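Local coordinates for protein delta-aminolevulinic acid dehydratase (Toxoplasma gondii ME49, PDB 3OBK) that catalyses the condensation of two molecules of 5-aminolevulinic acid into porphobilinogen, an early step of tetrapyrrole biosynthesis, at residues Asn39-Ser44 with Val317-Arg322; Asp74-Val79 with Met120-Ala125; Asp274-Ile279 with Arg322-Asp327. All coordinates share one frame; numbering follows the deposited sequence.

Contact 1 (Asn39-Ser44 with Val317-Arg322); sequences NLVKPS and VLKSFR. With EDO (1,2-ethanediol), chain Y.
The guanidinium of Arg322 meets the carbonyl of Leu40 with its edge: Leu40 O lies 2.8 Å from NE and 2° out of the guanidinium plane. The bond is fairly straight (158° at the hydrogen) and lies nearly along the Leu40 carbonyl axis. A kink at chi2 of Arg322 (98°) turns NE from the helix toward the extended chain. Leu40 N donates to O2 of an ethanediol, probably from the crystallisation liquor, at 3.1 Å; the same molecule also bonds Leu40 N of the second subunit. Val41 CG2 sits between the helix backbone (Lys319 N, 3.7 Å) and the aliphatic part of the Lys319 side chain (CE, 3.8 Å). The Lys319 chain, folded at three torsions, lays CE 3.5 Å from Asn39 O, while NZ is hydrogen-bonded to Ser244 OG of the third subunit and salt-bridged to the terminal carboxylate of Tyr356 of the second. A water lies 2.9 Å from both Asn39 OD1 and Arg322 O, and Asn39 ND2 is hydrogen-bonded to Ser244 O of the third subunit. Loop 39-44 leads into strand 46-53 and helix 310-324 into strand 328-331; these pair in parallel, as where first and last strands close a TIM barrel.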
loop_
_atom_site.group_PDB
_atom_site.type_symbol
_atom_site.label_atom_id
_atom_site.label_comp_id
_atom_site.label_asym_id
_atom_site.label_seq_id
_atom_site.Cartn_x
_atom_site.Cartn_y
_atom_site.Cartn_z
ATOM N N ASN A 39 18.585 -6.207 14.895
ATOM C CA ASN A 39 18.980 -7.506 14.321
ATOM C C ASN A 39 20.135 -8.122 15.093
ATOM O O ASN A 39 20.979 -7.412 15.657
ATOM C CB ASN A 39 19.328 -7.383 12.852
ATOM C CG ASN A 39 18.125 -7.024 11.977
ATOM O OD1 ASN A 39 17.392 -7.911 11.528
ATOM N ND2 ASN A 39 17.927 -5.719 11.721
ATOM N N LEU A 40 20.137 -9.452 15.122
ATOM C CA LEU A 40 21.056 -10.262 15.924
ATOM C C LEU A 40 21.541 -11.401 15.040
ATOM O O LEU A 40 20.804 -11.886 14.191
ATOM C CB LEU A 40 20.322 -10.840 17.125
ATOM C CG LEU A 40 19.941 -9.837 18.209
ATOM C CD1 LEU A 40 18.913 -10.411 19.204
ATOM C CD2 LEU A 40 21.183 -9.352 18.955
ATOM N N VAL A 41 22.787 -11.812 15.218
ATOM C CA VAL A 41 23.336 -12.930 14.480
ATOM C C VAL A 41 23.611 -14.012 15.490
ATOM O O VAL A 41 24.143 -13.732 16.556
ATOM C CB VAL A 41 24.682 -12.564 13.796
ATOM C CG1 VAL A 41 25.340 -13.768 13.266
ATOM C CG2 VAL A 41 24.497 -11.547 12.700
ATOM N N LYS A 42 23.281 -15.246 15.150
ATOM C CA LYS A 42 23.624 -16.389 15.971
ATOM C C LYS A 42 24.265 -17.469 15.092
ATOM O O LYS A 42 24.048 -17.476 13.875
ATOM C CB LYS A 42 22.391 -16.931 16.682
ATOM C CG LYS A 42 21.229 -17.211 15.763
ATOM C CD LYS A 42 20.041 -17.856 16.455
ATOM C CE LYS A 42 18.939 -18.169 15.478
ATOM N NZ LYS A 42 19.283 -19.103 14.342
ATOM N N PRO A 43 25.065 -18.362 15.685
ATOM C CA PRO A 43 25.692 -19.415 14.919
ATOM C C PRO A 43 24.712 -20.325 14.165
ATOM O O PRO A 43 24.992 -20.730 13.048
ATOM C CB PRO A 43 26.427 -20.236 15.989
ATOM C CG PRO A 43 26.705 -19.272 17.111
ATOM C CD PRO A 43 25.535 -18.319 17.085
ATOM N N SER A 44 23.576 -20.662 14.776
ATOM C CA SER A 44 22.628 -21.575 14.145
ATOM C C SER A 44 21.823 -20.938 12.981
ATOM O O SER A 44 20.958 -21.614 12.384
ATOM C CB SER A 44 21.678 -22.158 15.181
ATOM O OG SER A 44 20.732 -21.217 15.607
ATOM N N VAL A 317 29.603 -7.914 8.153
ATOM C CA VAL A 317 29.049 -8.502 6.970
ATOM C C VAL A 317 27.887 -9.390 7.365
ATOM O O VAL A 317 26.801 -9.257 6.846
ATOM C CB VAL A 317 30.147 -9.294 6.210
ATOM C CG1 VAL A 317 29.532 -10.299 5.211
ATOM C CG2 VAL A 317 31.088 -8.319 5.518
ATOM N N LEU A 318 28.099 -10.272 8.323
ATOM C CA LEU A 318 27.020 -11.187 8.751
ATOM C C LEU A 318 25.802 -10.437 9.338
ATOM O O LEU A 318 24.657 -10.778 9.057
ATOM C CB LEU A 318 27.556 -12.218 9.736
ATOM C CG LEU A 318 28.697 -13.118 9.249
ATOM C CD1 LEU A 318 29.113 -14.071 10.332
ATOM C CD2 LEU A 318 28.295 -13.886 7.988
ATOM N N LYS A 319 26.066 -9.397 10.119
ATOM C CA LYS A 319 25.011 -8.530 10.605
ATOM C C LYS A 319 24.275 -7.870 9.451
ATOM O O LYS A 319 23.057 -7.771 9.485
ATOM C CB LYS A 319 25.562 -7.455 11.554
ATOM C CG LYS A 319 24.540 -6.600 12.237
ATOM C CD LYS A 319 23.551 -7.410 13.053
ATOM C CE LYS A 319 24.158 -8.074 14.255
ATOM N NZ LYS A 319 24.592 -7.089 15.326
ATOM N N SER A 320 25.009 -7.450 8.426
ATOM C CA SER A 320 24.382 -6.865 7.239
ATOM C C SER A 320 23.426 -7.816 6.477
ATOM O O SER A 320 22.353 -7.411 6.118
ATOM C CB SER A 320 25.451 -6.278 6.305
ATOM O OG SER A 320 26.009 -5.095 6.892
ATOM N N PHE A 321 23.797 -9.071 6.270
ATOM C CA PHE A 321 22.892 -10.050 5.628
ATOM C C PHE A 321 21.584 -10.212 6.392
ATOM O O PHE A 321 20.490 -10.419 5.834
ATOM C CB PHE A 321 23.525 -11.432 5.608
ATOM C CG PHE A 321 24.419 -11.648 4.477
ATOM C CD1 PHE A 321 23.909 -11.725 3.187
ATOM C CD2 PHE A 321 25.779 -11.803 4.673
ATOM C CE1 PHE A 321 24.764 -11.916 2.126
ATOM C CE2 PHE A 321 26.604 -12.017 3.622
ATOM C CZ PHE A 321 26.116 -12.062 2.363
ATOM N N ARG A 322 21.732 -10.129 7.697
ATOM C CA ARG A 322 20.654 -10.347 8.590
ATOM C C ARG A 322 19.714 -9.134 8.589
ATOM O O ARG A 322 18.516 -9.301 8.456
ATOM C CB ARG A 322 21.270 -10.649 9.937
ATOM C CG ARG A 322 20.416 -11.425 10.821
ATOM C CD ARG A 322 20.645 -12.952 10.908
ATOM N NE ARG A 322 19.747 -13.248 12.036
ATOM C CZ ARG A 322 18.570 -13.860 12.004
ATOM N NH1 ARG A 322 17.847 -13.940 13.111
ATOM N NH2 ARG A 322 18.134 -14.463 10.933
HETATM C C1 EDO Y . 15.913 -10.148 16.345
HETATM O O1 EDO Y . 14.796 -10.692 17.063
HETATM C C2 EDO Y . 16.332 -11.134 15.274
HETATM O O2 EDO Y . 17.301 -10.518 14.438
HETATM O O HOH W 1 15.860 -8.486 9.135
#

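Contact 2 (Asp74-Val79 with Met120-Ala125); sequences DLLKEV and MALKEA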
loop_
_atom_site.group_PDB
_atom_site.type_symbol
_atom_site.label_atom_id
_atom_site.label_comp_id
_atom_site.label_asym_id
_atom_site.label_seq_id
_atom_site.Cartn_x
_atom_site.Cartn_y
_atom_site.Cartn_z
ATOM N N ASP A 74 38.622 -36.077 6.683
ATOM C CA ASP A 74 38.750 -34.693 7.124
ATOM C C ASP A 74 37.413 -33.950 7.060
ATOM O O ASP A 74 37.184 -33.031 7.856
ATOM C CB ASP A 74 39.823 -33.937 6.305
ATOM C CG ASP A 74 41.261 -34.217 6.793
ATOM O OD1 ASP A 74 41.427 -34.853 7.850
ATOM O OD2 ASP A 74 42.220 -33.792 6.110
ATOM N N LEU A 75 36.538 -34.355 6.131
ATOM C CA LEU A 75 35.151 -33.859 6.112
ATOM C C LEU A 75 34.466 -34.095 7.448
ATOM O O LEU A 75 33.925 -33.177 8.036
ATOM C CB LEU A 75 34.326 -34.503 4.996
ATOM C CG LEU A 75 32.868 -34.071 4.860
ATOM C CD1 LEU A 75 32.695 -32.547 4.559
ATOM C CD2 LEU A 75 32.182 -34.908 3.790
ATOM N N LEU A 76 34.504 -35.332 7.917
ATOM C CA LEU A 76 33.954 -35.643 9.219
ATOM C C LEU A 76 34.641 -34.819 10.313
ATOM O O LEU A 76 33.964 -34.305 11.180
ATOM C CB LEU A 76 34.061 -37.128 9.523
ATOM C CG LEU A 76 33.553 -38.165 8.500
ATOM C CD1 LEU A 76 33.407 -39.525 9.177
ATOM C CD2 LEU A 76 32.240 -37.800 7.785
ATOM N N LYS A 77 35.965 -34.672 10.271
ATOM C CA LYS A 77 36.639 -33.854 11.294
ATOM C C LYS A 77 36.105 -32.433 11.265
ATOM O O LYS A 77 35.872 -31.824 12.308
ATOM C CB LYS A 77 38.187 -33.842 11.161
ATOM N N GLU A 78 35.912 -31.909 10.065
ATOM C CA GLU A 78 35.566 -30.507 9.910
ATOM C C GLU A 78 34.114 -30.228 10.321
ATOM O O GLU A 78 33.850 -29.250 11.009
ATOM C CB GLU A 78 35.834 -30.054 8.470
ATOM C CG GLU A 78 35.617 -28.553 8.208
ATOM C CD GLU A 78 36.694 -27.693 8.813
ATOM O OE1 GLU A 78 37.848 -28.153 8.905
ATOM O OE2 GLU A 78 36.406 -26.528 9.183
ATOM N N VAL A 79 33.186 -31.081 9.896
ATOM C CA VAL A 79 31.814 -30.964 10.351
ATOM C C VAL A 79 31.727 -31.003 11.878
ATOM O O VAL A 79 31.016 -30.195 12.505
ATOM C CB VAL A 79 30.917 -32.014 9.702
ATOM C CG1 VAL A 79 29.573 -32.135 10.441
ATOM C CG2 VAL A 79 30.699 -31.653 8.230
ATOM N N MET A 120 25.969 -40.167 3.579
ATOM C CA MET A 120 25.779 -41.344 4.434
ATOM C C MET A 120 26.804 -41.386 5.527
ATOM O O MET A 120 26.474 -41.681 6.651
ATOM C CB MET A 120 25.825 -42.647 3.639
ATOM C CG MET A 120 24.542 -42.921 2.848
ATOM S SD MET A 120 24.682 -44.383 1.787
ATOM C CE MET A 120 25.163 -43.686 0.209
ATOM N N ALA A 121 28.040 -41.054 5.201
ATOM C CA ALA A 121 29.103 -41.050 6.192
ATOM C C ALA A 121 28.868 -39.981 7.285
ATOM O O ALA A 121 29.105 -40.221 8.454
ATOM C CB ALA A 121 30.454 -40.870 5.509
ATOM N N LEU A 122 28.390 -38.810 6.896
ATOM C CA LEU A 122 28.185 -37.729 7.847
ATOM C C LEU A 122 27.019 -38.048 8.747
ATOM O O LEU A 122 27.091 -37.850 9.956
ATOM C CB LEU A 122 27.961 -36.409 7.126
ATOM C CG LEU A 122 29.244 -35.766 6.651
ATOM C CD1 LEU A 122 28.958 -34.640 5.696
ATOM C CD2 LEU A 122 30.041 -35.264 7.821
ATOM N N LYS A 123 25.946 -38.541 8.145
ATOM C CA LYS A 123 24.796 -39.071 8.909
ATOM C C LYS A 123 25.118 -40.215 9.903
ATOM O O LYS A 123 24.533 -40.259 10.977
ATOM C CB LYS A 123 23.668 -39.498 7.956
ATOM C CG LYS A 123 22.917 -38.317 7.359
ATOM C CD LYS A 123 21.890 -37.755 8.315
ATOM C CE LYS A 123 21.469 -36.318 7.950
ATOM N NZ LYS A 123 20.386 -35.803 8.841
ATOM N N GLU A 124 26.023 -41.127 9.558
ATOM C CA GLU A 124 26.392 -42.184 10.493
ATOM C C GLU A 124 27.174 -41.580 11.661
ATOM O O GLU A 124 26.989 -42.001 12.800
ATOM C CB GLU A 124 27.192 -43.331 9.835
ATOM N N ALA A 125 28.016 -40.585 11.379
ATOM C CA ALA A 125 28.860 -39.972 12.398
ATOM C C ALA A 125 28.167 -38.889 13.243
ATOM O O ALA A 125 28.525 -38.705 14.393
ATOM C CB ALA A 125 30.113 -39.445 11.783
#
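Leu122 is the centre of the contact, with Leu75, Leu76 and Val79 around its two methyls. CD2 takes the tightest approach, 3.4 Å from Leu76 CD2, and also lies 3.7 Å from Val79 CG2, so one methyl is wedged between two side chains a turn of helix apart. CD1 goes to the remaining neighbour, 3.8 Å from Leu75 CD2, where the two leucine side chains cross at about a right angle. In Leu76, CG stands beside the backbone N (chi1 -51°). This setting swings the Leu76 methyls across the gap: CD2 reaches Ala121 CB at 4.2 Å as well as Leu122, and CD1 approaches Ala125 CB at the same distance. No hydrogen bond crosses the interface.

The short helical segments approach to 10.2 Å between axes at a signed angle of -48°, and the nearest CA pair is Leu76 and Leu122. Such packing joins successive outer helices of a TIM barrel: helix 72-84 connects strands 46-53 and 89-95, and helix 114-125 connects 89-95 and 130-135. Those strands form the next shell. Leu75 rests on Leu50 and Val52, Val79 on Leu50 and Phe90, and Leu122 on Leu92 and Leu131. Polar ties lie farther round the helices: Glu78 OE2 is salt-bridged to Lys335 NZ and hydrogen-bonded to Tyr48 OH, and Lys123 NZ is salt-bridged to Asp178 OD2 and hydrogen-bonded to Val129 O.

Contact 3 (Asp274-Ile279 with Arg322-Asp327); sequences DVLAKI and RRAGAD
Ala277 and Ala324 bring their backbones to 5.1 Å between CA atoms, at the point where helix 310-324 gives way to a Schellman motif centred on Gly325. The evidence for that motif is the positive phi of Gly325 (127°) together with two bonds reaching back into the last turn: Gly325 N to Arg322 O at 3.1 Å and, probably, Ala326 N to Phe321 O at 2.8 Å. The turn presents Ala324 O to the other helix. Ala277 CA lies 3.2 Å from that oxygen in a CA-H...O contact bent to 125° at the hydrogen, and Ala277 CB lies 3.4 Å from the same atom. Alanines thus face each other across the approach; at the backbone angles of Gly325, a CB would be jammed against the carbonyl oxygen of Ala324 and point at helix 273-282.

Leu276 supplies the larger side chain. With its CG anti to the backbone N (chi1 -179°), it extends toward the turn, and a single methyl, CD2, does the touching: it lies 3.8 Å from Ala324 CB and 4.1 Å from Ala326 CB, bridging the residues before and after the glycine. Within the turn's own segment, Arg322 NH2 makes a weak hydrogen bond with Ala326 O.

Beneath the contact, Ala289 of strand 287-291 receives both Leu276 and Ala326, and Asp327 OD2 accepts Met287 N. Val275 and Ile279 pack on helix 247-258 and strand 206-213. Between subunits, Arg323 is salt-bridged to Asp274 of the third subunit, and Asp274 to its Arg323. Helix 273-282 precedes strand 287-291 and helix 310-324 follows it, with helix 293-305 in between; the two pack side by side outside the TIM barrel, the turn leading into strand 328-331.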
loop_
_atom_site.group_PDB
_atom_site.type_symbol
_atom_site.label_atom_id
_atom_site.label_comp_id
_atom_site.label_asym_id
_atom_site.label_seq_id
_atom_site.Cartn_x
_atom_site.Cartn_y
_atom_site.Cartn_z
ATOM N N ASP A 274 19.899 -5.685 -1.941
ATOM C CA ASP A 274 18.642 -5.069 -2.418
ATOM C C ASP A 274 17.623 -6.104 -2.877
ATOM O O ASP A 274 16.425 -5.937 -2.639
ATOM C CB ASP A 274 18.864 -4.042 -3.545
ATOM C CG ASP A 274 19.506 -4.644 -4.746
ATOM O OD1 ASP A 274 20.536 -5.324 -4.536
ATOM O OD2 ASP A 274 19.018 -4.455 -5.889
ATOM N N VAL A 275 18.077 -7.133 -3.563
ATOM C CA VAL A 275 17.175 -8.156 -4.034
ATOM C C VAL A 275 16.700 -8.991 -2.851
ATOM O O VAL A 275 15.531 -9.344 -2.754
ATOM C CB VAL A 275 17.872 -9.043 -5.073
ATOM C CG1 VAL A 275 16.942 -10.194 -5.544
ATOM C CG2 VAL A 275 18.319 -8.183 -6.225
ATOM N N LEU A 276 17.630 -9.284 -1.948
ATOM C CA LEU A 276 17.332 -9.991 -0.719
ATOM C C LEU A 276 16.232 -9.276 0.041
ATOM O O LEU A 276 15.253 -9.907 0.412
ATOM C CB LEU A 276 18.598 -10.116 0.147
ATOM C CG LEU A 276 18.500 -10.850 1.470
ATOM C CD1 LEU A 276 18.145 -12.318 1.290
ATOM C CD2 LEU A 276 19.822 -10.729 2.228
ATOM N N ALA A 277 16.378 -7.969 0.267
ATOM C CA ALA A 277 15.376 -7.209 1.036
ATOM C C ALA A 277 14.047 -7.179 0.322
ATOM O O ALA A 277 13.005 -7.260 0.953
ATOM C CB ALA A 277 15.824 -5.809 1.326
ATOM N N LYS A 278 14.071 -7.060 -0.995
ATOM C CA LYS A 278 12.812 -6.908 -1.721
ATOM C C LYS A 278 12.019 -8.206 -1.655
ATOM O O LYS A 278 10.831 -8.180 -1.366
ATOM C CB LYS A 278 13.042 -6.458 -3.149
ATOM C CG LYS A 278 11.762 -6.317 -3.970
ATOM C CD LYS A 278 10.635 -5.482 -3.272
ATOM C CE LYS A 278 10.537 -4.038 -3.794
ATOM N NZ LYS A 278 9.947 -3.115 -2.738
ATOM N N ILE A 279 12.701 -9.336 -1.860
ATOM C CA ILE A 279 12.057 -10.638 -1.798
ATOM C C ILE A 279 11.617 -10.948 -0.382
ATOM O O ILE A 279 10.572 -11.521 -0.174
ATOM C CB ILE A 279 12.945 -11.777 -2.361
ATOM C CG1 ILE A 279 13.297 -11.483 -3.827
ATOM C CG2 ILE A 279 12.218 -13.122 -2.257
ATOM C CD1 ILE A 279 12.098 -11.037 -4.729
ATOM N N ARG A 322 21.732 -10.129 7.697
ATOM C CA ARG A 322 20.654 -10.347 8.590
ATOM C C ARG A 322 19.714 -9.134 8.589
ATOM O O ARG A 322 18.516 -9.301 8.456
ATOM C CB ARG A 322 21.270 -10.649 9.937
ATOM C CG ARG A 322 20.416 -11.425 10.821
ATOM C CD ARG A 322 20.645 -12.952 10.908
ATOM N NE ARG A 322 19.747 -13.248 12.036
ATOM C CZ ARG A 322 18.570 -13.860 12.004
ATOM N NH1 ARG A 322 17.847 -13.940 13.111
ATOM N NH2 ARG A 322 18.134 -14.463 10.933
ATOM N N ARG A 323 20.253 -7.922 8.678
ATOM C CA ARG A 323 19.449 -6.705 8.597
ATOM C C ARG A 323 18.678 -6.633 7.254
ATOM O O ARG A 323 17.497 -6.316 7.220
ATOM C CB ARG A 323 20.335 -5.483 8.738
ATOM C CG ARG A 323 19.613 -4.139 8.631
ATOM C CD ARG A 323 20.539 -2.955 8.248
ATOM N NE ARG A 323 21.231 -3.276 7.017
ATOM C CZ ARG A 323 22.545 -3.432 6.842
ATOM N NH1 ARG A 323 23.425 -3.195 7.803
ATOM N NH2 ARG A 323 22.982 -3.796 5.647
ATOM N N ALA A 324 19.378 -6.968 6.169
ATOM C CA ALA A 324 18.844 -7.015 4.826
ATOM C C ALA A 324 17.715 -8.033 4.640
ATOM O O ALA A 324 16.941 -7.913 3.709
ATOM C CB ALA A 324 19.959 -7.299 3.870
ATOM N N GLY A 325 17.612 -9.033 5.506
ATOM C CA GLY A 325 16.446 -9.941 5.532
ATOM C C GLY A 325 16.800 -11.418 5.455
ATOM O O GLY A 325 15.950 -12.224 5.207
ATOM N N ALA A 326 18.056 -11.786 5.643
ATOM C CA ALA A 326 18.420 -13.211 5.617
ATOM C C ALA A 326 18.047 -13.860 6.941
ATOM O O ALA A 326 18.513 -13.446 8.004
ATOM C CB ALA A 326 19.885 -13.411 5.384
ATOM N N ASP A 327 17.215 -14.883 6.868
ATOM C CA ASP A 327 17.052 -15.744 7.999
ATOM C C ASP A 327 18.321 -16.559 8.210
ATOM O O ASP A 327 18.793 -16.678 9.331
ATOM C CB ASP A 327 15.847 -16.632 7.790
ATOM C CG ASP A 327 14.581 -15.834 7.689
ATOM O OD1 ASP A 327 14.242 -15.145 8.676
ATOM O OD2 ASP A 327 13.945 -15.877 6.619
#

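Overall arrangement
Contacts 1 and 3 form a continuous region, with centres 11 Å apart: both use helix 310-324 and share Arg322, and Asn39 ND2 of contact 1 comes 3.6 Å from Arg323 CA of contact 3. Their segments alternate along the chain; the loop before the first barrel strand meets the last turns of helix 310-324, while helix 273-282 meets its C-terminal end and the following turn. Contact 2 stands apart, 26 Å from contact 1 and 32 Å from contact 3 between centres, on the opposite side of the chain's centre from contact 3. No other chain of the octamer touches contact 2, whereas both others border the second subunit. Bound porphobilinogen lies about 13 Å from the Leu318 side chain of contact 1.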